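Side-chain contacts in periplasmic beta-glucosidase (Pseudomonas aeruginosa, PDB 6R5T), which probably hydrolyses terminal, non-reducing beta-D-glucosyl residues with release of beta-D-glucose, as a periplasmic member of glycoside hydrolase family 3: residues I87-L92 with E357-G362; A39-G44 with R59-Q64; T596-Y599 with A603-P606. The protein carries 1 engineered substitution. One frame throughout, in Å; residues are numbered along the deposited sequence.

Interaction 1 (I87-L92 with E357-G362); sequences IFPISL and EVAREG
Phe88 and Pro89 pack against Val358 and Ala359 where the (beta/alpha)8-barrel domain of this family 3 glycoside hydrolase meets helix 352-362, which runs on into edge strand 364-368 of the following alpha/beta domain. The tight part is wholly apolar, and all four residues are buried. Val358 presents its branch point to the edge of the Phe88 ring, close to the ring plane, with CB 3.8 Å from CD1; the two side chains cross at about a right angle. With CG1 of Val358 anti to its own backbone N (chi1 164°), this methyl reaches both Phe88 CD1 and the Pro89 ring, while CG2 turns to Phe88 CE1 at 4.0 Å. Helix 100-116 closes over the same cluster through Val102, Ser106 and Ile109.

The other flanks of the helix turn are polar and partly exposed. There Glu357, Arg360 and Glu361 make salt bridges to Arg105, Asp551 and Lys678, respectively, and none of them touches 87-92. Beside the valine, the proline ring rests on the helix backbone itself: Pro89 CG lies 3.6 Å from Ala359 CA and 3.8 Å from Ala359 CB.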
ATOM      1  N   ILE A  87      28.947 -10.492 -15.570  1.00 13.28           N
ATOM      2  CA  ILE A  87      27.699  -9.934 -14.987  1.00 14.17           C
ATOM      3  C   ILE A  87      27.356  -8.622 -15.681  1.00 12.77           C
ATOM      4  O   ILE A  87      28.145  -7.688 -15.732  1.00 13.19           O
ATOM      5  CB  ILE A  87      27.842  -9.820 -13.474  1.00 13.75           C
ATOM      6  CG1 ILE A  87      28.291 -11.149 -12.847  1.00 13.75           C
ATOM      7  CG2 ILE A  87      26.534  -9.315 -12.896  1.00 13.53           C
ATOM      8  CD1 ILE A  87      27.510 -12.381 -13.331  1.00 13.90           C
ATOM      9  N   PHE A  88      26.142  -8.561 -16.193  1.00 12.94           N
ATOM     10  CA  PHE A  88      25.545  -7.375 -16.778  1.00 12.66           C
ATOM     11  C   PHE A  88      24.925  -6.563 -15.657  1.00 12.04           C
ATOM     12  O   PHE A  88      24.819  -6.981 -14.519  1.00 12.95           O
ATOM     13  CB  PHE A  88      24.534  -7.796 -17.845  1.00 13.21           C
ATOM     14  CG  PHE A  88      25.178  -8.490 -19.020  1.00 14.44           C
ATOM     15  CD1 PHE A  88      25.694  -7.770 -20.084  1.00 15.63           C
ATOM     16  CD2 PHE A  88      25.306  -9.864 -19.037  1.00 13.96           C
ATOM     17  CE1 PHE A  88      26.358  -8.408 -21.126  1.00 16.38           C
ATOM     18  CE2 PHE A  88      25.963 -10.512 -20.076  1.00 15.52           C
ATOM     19  CZ  PHE A  88      26.486  -9.778 -21.122  1.00 17.07           C
ATOM     20  N   PRO A  89      24.447  -5.354 -15.976  1.00 12.01           N
ATOM     21  CA  PRO A  89      23.648  -4.636 -14.977  1.00 11.39           C
ATOM     22  C   PRO A  89      22.487  -5.489 -14.485  1.00 12.31           C
ATOM     23  O   PRO A  89      21.983  -6.336 -15.207  1.00 12.66           O
ATOM     24  CB  PRO A  89      23.088  -3.428 -15.743  1.00 13.10           C
ATOM     25  CG  PRO A  89      24.133  -3.202 -16.832  1.00 13.13           C
ATOM     26  CD  PRO A  89      24.602  -4.594 -17.198  1.00 12.72           C
ATOM     27  N   ILE A  90      22.045  -5.171 -13.277  1.00 11.44           N
ATOM     28  CA  ILE A  90      20.761  -5.682 -12.776  1.00 11.80           C
ATOM     29  C   ILE A  90      19.672  -5.402 -13.763  1.00 12.47           C
ATOM     30  O   ILE A  90      19.726  -4.443 -14.549  1.00 11.83           O
ATOM     31  CB  ILE A  90      20.477  -5.172 -11.351  1.00 11.78           C
ATOM     32  CG1 ILE A  90      20.489  -3.635 -11.282  1.00 12.30           C
ATOM     33  CG2 ILE A  90      21.439  -5.754 -10.367  1.00 12.27           C
ATOM     34  CD1 ILE A  90      19.752  -3.068 -10.101  1.00 12.18           C
ATOM     35  N   SER A  91      18.614  -6.223 -13.731  1.00 13.41           N
ATOM     36  CA  SER A  91      17.488  -6.089 -14.680  1.00 14.50           C
ATOM     37  C   SER A  91      16.916  -4.676 -14.684  1.00 13.81           C
ATOM     38  O   SER A  91      16.533  -4.200 -15.730  1.00 13.91           O
ATOM     39  CB  SER A  91      16.422  -7.122 -14.411  1.00 16.79           C
ATOM     40  OG  SER A  91      16.954  -8.399 -14.653  1.00 20.37           O
ATOM     41  N   LEU A  92      16.815  -4.029 -13.522  1.00 14.11           N
ATOM     42  CA  LEU A  92      16.179  -2.699 -13.518  1.00 14.47           C
ATOM     43  C   LEU A  92      17.047  -1.746 -14.353  1.00 14.21           C
ATOM     44  O   LEU A  92      16.525  -0.856 -15.003  1.00 16.31           O
ATOM     45  CB  LEU A  92      16.019  -2.312 -12.040  1.00 17.03           C
ATOM     46  CG  LEU A  92      15.226  -1.054 -11.791  1.00 17.24           C
ATOM     47  CD1 LEU A  92      13.815  -1.183 -12.315  1.00 18.12           C
ATOM     48  CD2 LEU A  92      15.268  -0.800 -10.286  1.00 17.53           C
ATOM     49  N   GLU A 357      29.492  -2.590 -23.206  1.00 15.64           N
ATOM     50  CA  GLU A 357      28.539  -1.937 -24.157  1.00 16.02           C
ATOM     51  C   GLU A 357      27.127  -1.936 -23.565  1.00 17.52           C
ATOM     52  O   GLU A 357      26.423  -0.935 -23.684  1.00 16.75           O
ATOM     53  CB  GLU A 357      28.602  -2.606 -25.518  1.00 19.62           C
ATOM     54  CG  GLU A 357      29.945  -2.274 -26.167  1.00 22.74           C
ATOM     55  CD  GLU A 357      30.234  -2.853 -27.536  1.00 27.04           C
ATOM     56  OE1 GLU A 357      29.508  -3.736 -27.978  1.00 29.13           O
ATOM     57  OE2 GLU A 357      31.252  -2.412 -28.139  1.00 27.11           O
ATOM     58  N   VAL A 358      26.709  -3.043 -22.982  1.00 15.15           N
ATOM     59  CA  VAL A 358      25.344  -3.127 -22.413  1.00 15.90           C
ATOM     60  C   VAL A 358      25.258  -2.174 -21.222  1.00 15.39           C
ATOM     61  O   VAL A 358      24.255  -1.444 -21.089  1.00 16.09           O
ATOM     62  CB  VAL A 358      24.999  -4.577 -22.035  1.00 14.53           C
ATOM     63  CG1 VAL A 358      23.801  -4.630 -21.104  1.00 13.68           C
ATOM     64  CG2 VAL A 358      24.757  -5.435 -23.287  1.00 15.76           C
ATOM     65  N   ALA A 359      26.263  -2.165 -20.355  1.00 14.25           N
ATOM     66  CA  ALA A 359      26.201  -1.348 -19.120  1.00 15.25           C
ATOM     67  C   ALA A 359      26.171   0.145 -19.460  1.00 14.61           C
ATOM     68  O   ALA A 359      25.438   0.891 -18.792  1.00 15.41           O
ATOM     69  CB  ALA A 359      27.332  -1.660 -18.195  1.00 15.21           C
ATOM     70  N   ARG A 360      26.765   0.553 -20.575  1.00 13.36           N
ATOM     71  CA  ARG A 360      26.683   1.990 -20.938  1.00 15.77           C
ATOM     72  C   ARG A 360      25.223   2.413 -21.168  1.00 14.97           C
ATOM     73  O   ARG A 360      24.921   3.583 -20.907  1.00 17.16           O
ATOM     74  CB  ARG A 360      27.432   2.265 -22.256  1.00 18.05           C
ATOM     75  CG  ARG A 360      28.946   2.239 -22.190  1.00 20.20           C
ATOM     76  CD  ARG A 360      29.446   2.256 -23.656  1.00 20.11           C
ATOM     77  NE  ARG A 360      30.895   2.110 -23.658  1.00 26.00           N
ATOM     78  CZ  ARG A 360      31.641   1.613 -24.637  1.00 25.78           C
ATOM     79  NH1 ARG A 360      31.100   1.233 -25.777  1.00 27.73           N
ATOM     80  NH2 ARG A 360      32.950   1.553 -24.477  1.00 27.83           N
ATOM     81  N   GLU A 361      24.396   1.529 -21.722  1.00 13.03           N
ATOM     82  CA  GLU A 361      23.058   1.866 -22.207  1.00 14.60           C
ATOM     83  C   GLU A 361      22.059   2.089 -21.073  1.00 14.73           C
ATOM     84  O   GLU A 361      21.060   2.740 -21.329  1.00 20.62           O
ATOM     85  CB  GLU A 361      22.534   0.785 -23.143  1.00 15.76           C
ATOM     86  CG  GLU A 361      23.361   0.615 -24.419  1.00 18.64           C
ATOM     87  CD  GLU A 361      23.401   1.850 -25.318  1.00 25.96           C
ATOM     88  OE1 GLU A 361      22.449   2.679 -25.237  1.00 26.47           O
ATOM     89  OE2 GLU A 361      24.411   2.022 -26.047  1.00 26.36           O
ATOM     90  N   GLY A 362      22.346   1.563 -19.898  1.00 16.52           N
ATOM     91  CA  GLY A 362      21.422   1.584 -18.747  1.00 18.61           C
ATOM     92  C   GLY A 362      21.638   2.806 -17.858  1.00 15.63           C
ATOM     93  O   GLY A 362      20.784   3.077 -16.974  1.00 15.40           O
TER

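Interaction 2 (A39-G44 with R59-Q64); sequences ADIRAG and RAMQDQ
Gln64 and Arg42 meet because both chains fold back: Gln64 bends at chi2 (-48°), lifting its amide beside its own helix, and Arg42 bends at chi3 (-68°), so that the two side chains run alongside each other in the same direction. Arg42 NH1 then donates to Gln64 OE1 over 3.0 Å. The oxygen lies in the guanidinium plane; the two flat groups are almost perpendicular, and the donor stands above the plane of the amide carbonyl and off its lone pairs. Ala39 CA lies over one face of the guanidinium. On the opposite end of the amide, NE2 donates to Ala60 O at 3.1 Å, one turn back. Beside this polar pair, between the helices, lies the apolar part: Ile41 CG2 presses on Gln64 CB at 3.5 Å, and Ile41 CD1 touches Met61 SD at 3.7 Å.

The contact joins helices 34-42 and 55-65, successive outer helices of the (beta/alpha)8 barrel flanking strand 48-50 in sequence; the first ends in a Schellman motif at Gly44. The Gln64 amide is held at OE1 by the arginine and at NE2 by Ala60 O, so that its oxygen and nitrogen are told apart.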
ATOM      1  N   ALA A  39      24.178 -40.943  -4.330  1.00 22.64           N
ATOM      2  CA  ALA A  39      23.563 -42.284  -4.150  1.00 23.77           C
ATOM      3  C   ALA A  39      22.110 -42.210  -4.612  1.00 22.21           C
ATOM      4  O   ALA A  39      21.632 -43.131  -5.264  1.00 22.82           O
ATOM      5  CB  ALA A  39      23.645 -42.735  -2.717  1.00 25.10           C
ATOM      6  N   ASP A  40      21.437 -41.097  -4.330  1.00 20.72           N
ATOM      7  CA  ASP A  40      20.026 -40.952  -4.746  1.00 20.56           C
ATOM      8  C   ASP A  40      19.947 -40.860  -6.257  1.00 18.35           C
ATOM      9  O   ASP A  40      18.990 -41.414  -6.832  1.00 19.35           O
ATOM     10  CB  ASP A  40      19.347 -39.761  -4.069  1.00 23.38           C
ATOM     11  CG  ASP A  40      18.867 -40.041  -2.658  1.00 30.75           C
ATOM     12  OD1 ASP A  40      19.050 -41.177  -2.168  1.00 34.05           O
ATOM     13  OD2 ASP A  40      18.317 -39.106  -2.043  1.00 35.68           O
ATOM     14  N   ILE A  41      20.873 -40.183  -6.918  1.00 19.63           N
ATOM     15  CA  ILE A  41      20.873 -40.127  -8.403  1.00 18.95           C
ATOM     16  C   ILE A  41      21.036 -41.555  -8.948  1.00 21.92           C
ATOM     17  O   ILE A  41      20.296 -41.927  -9.868  1.00 20.03           O
ATOM     18  CB  ILE A  41      21.955 -39.196  -8.941  1.00 19.73           C
ATOM     19  CG1 ILE A  41      21.730 -37.744  -8.491  1.00 18.61           C
ATOM     20  CG2 ILE A  41      22.073 -39.360 -10.443  1.00 19.84           C
ATOM     21  CD1 ILE A  41      22.971 -36.887  -8.683  1.00 20.57           C
ATOM     22  N   ARG A  42      21.942 -42.338  -8.368  1.00 22.46           N
ATOM     23  CA  ARG A  42      22.211 -43.710  -8.875  1.00 23.28           C
ATOM     24  C   ARG A  42      20.939 -44.535  -8.724  1.00 22.83           C
ATOM     25  O   ARG A  42      20.755 -45.448  -9.520  1.00 25.47           O
ATOM     26  CB  ARG A  42      23.382 -44.349  -8.123  1.00 23.43           C
ATOM     27  CG  ARG A  42      24.748 -43.732  -8.417  1.00 24.07           C
ATOM     28  CD  ARG A  42      25.910 -44.582  -7.851  1.00 25.40           C
ATOM     29  NE  ARG A  42      25.963 -44.604  -6.396  1.00 23.67           N
ATOM     30  CZ  ARG A  42      26.641 -43.726  -5.646  1.00 25.26           C
ATOM     31  NH1 ARG A  42      27.297 -42.722  -6.198  1.00 26.75           N
ATOM     32  NH2 ARG A  42      26.619 -43.824  -4.331  1.00 28.98           N
ATOM     33  N   ALA A  43      20.097 -44.241  -7.727  1.00 21.42           N
ATOM     34  CA  ALA A  43      18.859 -44.973  -7.394  1.00 22.76           C
ATOM     35  C   ALA A  43      17.664 -44.490  -8.231  1.00 22.77           C
ATOM     36  O   ALA A  43      16.585 -45.014  -8.045  1.00 24.00           O
ATOM     37  CB  ALA A  43      18.605 -44.808  -5.925  1.00 21.48           C
ATOM     38  N   GLY A  44      17.823 -43.485  -9.088  1.00 20.48           N
ATOM     39  CA  GLY A  44      16.699 -42.934  -9.879  1.00 21.43           C
ATOM     40  C   GLY A  44      15.795 -42.014  -9.056  1.00 21.19           C
ATOM     41  O   GLY A  44      14.649 -41.757  -9.474  1.00 23.33           O
ATOM     42  N   ARG A  59      29.199 -32.812 -14.843  1.00 21.82           N
ATOM     43  CA  ARG A  59      29.513 -34.130 -15.463  1.00 22.51           C
ATOM     44  C   ARG A  59      29.449 -35.214 -14.384  1.00 20.65           C
ATOM     45  O   ARG A  59      28.950 -36.343 -14.684  1.00 22.10           O
ATOM     46  CB  ARG A  59      30.919 -34.087 -16.079  1.00 22.81           C
ATOM     47  CG  ARG A  59      31.051 -33.471 -17.449  1.00 28.29           C
ATOM     48  CD  ARG A  59      32.413 -33.834 -18.057  1.00 30.29           C
ATOM     49  NE  ARG A  59      32.295 -35.201 -18.569  1.00 35.48           N
ATOM     50  CZ  ARG A  59      31.897 -35.542 -19.782  1.00 32.30           C
ATOM     51  NH1 ARG A  59      31.672 -34.644 -20.724  1.00 35.57           N
ATOM     52  NH2 ARG A  59      31.804 -36.819 -20.080  1.00 37.57           N
ATOM     53  N   ALA A  60      30.019 -34.986 -13.196  1.00 22.45           N
ATOM     54  CA  ALA A  60      30.081 -35.982 -12.098  1.00 22.15           C
ATOM     55  C   ALA A  60      28.662 -36.412 -11.691  1.00 22.27           C
ATOM     56  O   ALA A  60      28.397 -37.620 -11.487  1.00 24.67           O
ATOM     57  CB  ALA A  60      30.857 -35.425 -10.930  1.00 26.07           C
ATOM     58  N   MET A  61      27.720 -35.470 -11.654  1.00 21.00           N
ATOM     59  CA  MET A  61      26.317 -35.841 -11.367  1.00 22.07           C
ATOM     60  C   MET A  61      25.718 -36.650 -12.513  1.00 19.52           C
ATOM     61  O   MET A  61      25.015 -37.673 -12.251  1.00 19.98           O
ATOM     62  CB  MET A  61      25.465 -34.596 -11.221  1.00 24.06           C
ATOM     63  CG  MET A  61      26.047 -33.651 -10.258  1.00 29.82           C
ATOM     64  SD  MET A  61      25.620 -34.240  -8.696  1.00 38.17           S
ATOM     65  CE  MET A  61      25.310 -32.627  -7.975  1.00 38.46           C
ATOM     66  N   GLN A  62      25.877 -36.175 -13.741  1.00 20.07           N
ATOM     67  CA  GLN A  62      25.287 -36.863 -14.926  1.00 22.83           C
ATOM     68  C   GLN A  62      25.878 -38.287 -15.014  1.00 22.17           C
ATOM     69  O   GLN A  62      25.157 -39.235 -15.421  1.00 22.09           O
ATOM     70  CB  GLN A  62      25.553 -36.037 -16.169  1.00 25.19           C
ATOM     71  CG  GLN A  62      24.597 -36.267 -17.318  1.00 28.94           C
ATOM     72  CD  GLN A  62      23.162 -35.820 -17.051  1.00 25.76           C
ATOM     73  OE1 GLN A  62      22.432 -36.543 -16.408  1.00 23.58           O
ATOM     74  NE2 GLN A  62      22.728 -34.682 -17.600  1.00 25.88           N
ATOM     75  N   ASP A  63      27.140 -38.442 -14.602  1.00 22.49           N
ATOM     76  CA  ASP A  63      27.800 -39.767 -14.609  1.00 23.90           C
ATOM     77  C   ASP A  63      27.059 -40.747 -13.698  1.00 23.77           C
ATOM     78  O   ASP A  63      27.097 -41.945 -13.997  1.00 25.35           O
ATOM     79  CB  ASP A  63      29.264 -39.689 -14.210  1.00 22.88           C
ATOM     80  CG  ASP A  63      30.187 -39.098 -15.260  1.00 24.09           C
ATOM     81  OD1 ASP A  63      29.820 -38.946 -16.443  1.00 26.64           O
ATOM     82  OD2 ASP A  63      31.285 -38.760 -14.873  1.00 29.86           O
ATOM     83  N   GLN A  64      26.460 -40.290 -12.605  1.00 23.11           N
ATOM     84  CA  GLN A  64      25.797 -41.175 -11.628  1.00 21.81           C
ATOM     85  C   GLN A  64      24.552 -41.783 -12.257  1.00 22.49           C
ATOM     86  O   GLN A  64      24.116 -42.851 -11.792  1.00 20.20           O
ATOM     87  CB  GLN A  64      25.446 -40.450 -10.341  1.00 24.82           C
ATOM     88  CG  GLN A  64      26.654 -39.800  -9.690  1.00 27.89           C
ATOM     89  CD  GLN A  64      27.812 -40.762  -9.605  1.00 33.85           C
ATOM     90  OE1 GLN A  64      27.678 -41.828  -8.998  1.00 37.62           O
ATOM     91  NE2 GLN A  64      28.923 -40.415 -10.252  1.00 35.44           N
TER

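Interaction 3 (T596-Y599 with A603-P606)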
ATOM      1  N   THR A 596      -8.009  17.880  -3.231  1.00 16.40           N
ATOM      2  CA  THR A 596      -7.579  16.953  -4.287  1.00 15.29           C
ATOM      3  C   THR A 596      -6.837  15.766  -3.663  1.00 14.75           C
ATOM      4  O   THR A 596      -6.531  15.760  -2.469  1.00 14.36           O
ATOM      5  CB  THR A 596      -6.727  17.691  -5.318  1.00 16.39           C
ATOM      6  OG1 THR A 596      -5.568  18.195  -4.644  1.00 17.68           O
ATOM      7  CG2 THR A 596      -7.479  18.820  -5.981  1.00 16.44           C
ATOM      8  N   SER A 597      -6.498  14.798  -4.499  1.00 13.14           N
ATOM      9  CA  SER A 597      -5.824  13.558  -4.082  1.00 13.53           C
ATOM     10  C   SER A 597      -4.314  13.827  -3.990  1.00 14.49           C
ATOM     11  O   SER A 597      -3.608  13.791  -5.009  1.00 18.28           O
ATOM     12  CB  SER A 597      -6.177  12.434  -5.000  1.00 13.84           C
ATOM     13  OG  SER A 597      -5.731  11.204  -4.476  1.00 14.14           O
ATOM     14  N   ARG A 598      -3.825  14.136  -2.800  1.00 14.63           N
ATOM     15  CA  ARG A 598      -2.485  14.718  -2.602  1.00 15.95           C
ATOM     16  C   ARG A 598      -2.059  14.585  -1.144  1.00 15.33           C
ATOM     17  O   ARG A 598      -2.899  14.290  -0.270  1.00 16.58           O
ATOM     18  CB  ARG A 598      -2.471  16.185  -2.965  1.00 16.47           C
ATOM     19  CG  ARG A 598      -3.316  17.021  -2.010  1.00 18.28           C
ATOM     20  CD  ARG A 598      -3.278  18.472  -2.395  1.00 20.45           C
ATOM     21  NE  ARG A 598      -1.987  18.974  -1.920  1.00 23.93           N
ATOM     22  CZ  ARG A 598      -1.735  20.194  -1.578  1.00 27.38           C
ATOM     23  NH1 ARG A 598      -2.644  21.135  -1.806  1.00 34.91           N
ATOM     24  NH2 ARG A 598      -0.508  20.506  -1.244  1.00 27.38           N
ATOM     25  N   TYR A 599      -0.775  14.796  -0.899  1.00 14.19           N
ATOM     26  CA  TYR A 599      -0.246  15.030   0.460  1.00 13.69           C
ATOM     27  C   TYR A 599      -0.106  16.520   0.670  1.00 15.93           C
ATOM     28  O   TYR A 599       0.061  17.259  -0.305  1.00 16.09           O
ATOM     29  CB  TYR A 599       1.121  14.363   0.613  1.00 14.71           C
ATOM     30  CG  TYR A 599       1.090  12.892   0.281  1.00 13.68           C
ATOM     31  CD1 TYR A 599       0.572  11.975   1.170  1.00 12.95           C
ATOM     32  CD2 TYR A 599       1.598  12.414  -0.910  1.00 12.99           C
ATOM     33  CE1 TYR A 599       0.515  10.618   0.863  1.00 13.66           C
ATOM     34  CE2 TYR A 599       1.535  11.069  -1.234  1.00 14.05           C
ATOM     35  CZ  TYR A 599       1.004  10.167  -0.356  1.00 12.32           C
ATOM     36  OH  TYR A 599       0.937   8.833  -0.657  1.00 14.36           O
ATOM     37  N   ALA A 603       5.979  18.043  -1.490  1.00 18.06           N
ATOM     38  CA  ALA A 603       5.608  18.291  -2.897  1.00 17.59           C
ATOM     39  C   ALA A 603       5.030  17.000  -3.460  1.00 18.09           C
ATOM     40  O   ALA A 603       5.389  15.917  -2.984  1.00 18.34           O
ATOM     41  CB  ALA A 603       6.767  18.779  -3.689  1.00 17.91           C
ATOM     42  N   ASN A 604       4.136  17.122  -4.396  1.00 17.20           N
ATOM     43  CA  ASN A 604       3.410  15.959  -4.935  1.00 17.84           C
ATOM     44  C   ASN A 604       4.002  15.481  -6.277  1.00 17.87           C
ATOM     45  O   ASN A 604       4.792  16.223  -6.931  1.00 19.65           O
ATOM     46  CB  ASN A 604       1.923  16.270  -5.012  1.00 16.98           C
ATOM     47  CG  ASN A 604       1.283  16.227  -3.628  1.00 16.72           C
ATOM     48  OD1 ASN A 604       0.987  15.137  -3.126  1.00 16.49           O
ATOM     49  ND2 ASN A 604       1.178  17.400  -3.004  1.00 17.76           N
ATOM     50  N   GLY A 605       3.632  14.270  -6.668  1.00 16.97           N
ATOM     51  CA  GLY A 605       4.202  13.646  -7.860  1.00 16.92           C
ATOM     52  C   GLY A 605       5.573  13.065  -7.570  1.00 14.55           C
ATOM     53  O   GLY A 605       6.236  13.395  -6.577  1.00 14.04           O
ATOM     54  N   PRO A 606       6.075  12.209  -8.482  1.00 15.40           N
ATOM     55  CA  PRO A 606       7.410  11.661  -8.328  1.00 15.23           C
ATOM     56  C   PRO A 606       8.461  12.767  -8.458  1.00 12.84           C
ATOM     57  O   PRO A 606       8.219  13.794  -9.136  1.00 14.59           O
ATOM     58  CB  PRO A 606       7.498  10.671  -9.499  1.00 16.09           C
ATOM     59  CG  PRO A 606       6.627  11.267 -10.519  1.00 17.96           C
ATOM     60  CD  PRO A 606       5.432  11.852  -9.760  1.00 17.63           C
TER
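Asn604 turns the edge of its side-chain amide to the backbone of Tyr599 and bonds to both polar atoms of that one residue. OD1 accepts from Tyr599 N at 2.9 Å, with the donor in the carbonyl plane and on a lone pair, and ND2 donates to Tyr599 O, also at 2.9 Å. Both bonds are nearly straight, and the tyrosine oxygen lies in the amide plane, so the carboxamide meets the chain edge-on, its C=O and N-H doing what the C=O and N-H of a residue in a hydrogen-bonded antiparallel pair would do, although neither segment is a regular strand.

The Tyr599 ring is turned almost exactly parallel to the amide, with planes 2° apart. The groups are nevertheless displaced from each other, and OD1 approaches the ring obliquely at its CD2 corner, 3.6 Å away. Arg598 stands quite differently: its side chain crosses that of Asn604, and its guanidinium plane is steeply inclined to the amide, at 83°. Its CB packs 3.6 Å from Asn604 OD1. The chain then bends at chi3 (-78°) and returns NE to Tyr599 O at 3.1 Å, the donor standing above the carbonyl plane.

This linkage closes a tight excursion of the long loop between helix 545-553 and strand 619-626, with just three residues separating the segments. The far end of the tyrosine points into the subunit interface, where its OH hydrogen-bonds Gly186 O and Arg188 NH1 of the second subunit, whose Tyr441 packs on Arg598.

Chemically, the paired bonds fix which end of the Asn604 amide is oxygen, because a flipped group would set donor against donor and acceptor against acceptor. Tyr599 O, shared by an amide and a positively charged side chain, is probably polarised, and the backbone is pinned beside the subunit interface.

Overall arrangement
Interaction 1 is the core contact of the three, entirely buried and apolar, joining the barrel domain to the helix that leads into the alpha/beta domain. Interactions 2 and 3 are only partly buried, and their polar groups do much of the work. Interaction 2 stays within the barrel, pairing two of its outer helices through a side chain-to-side chain bond beside an apolar patch; interaction 3 fastens a loop to itself by side chain-to-backbone bonds and is the one that borders the second subunit. None share elements. The centres of interactions 2 and 3 lie about 60 Å apart, on opposite sides of the chain's centre, with interaction 1 nearest that centre.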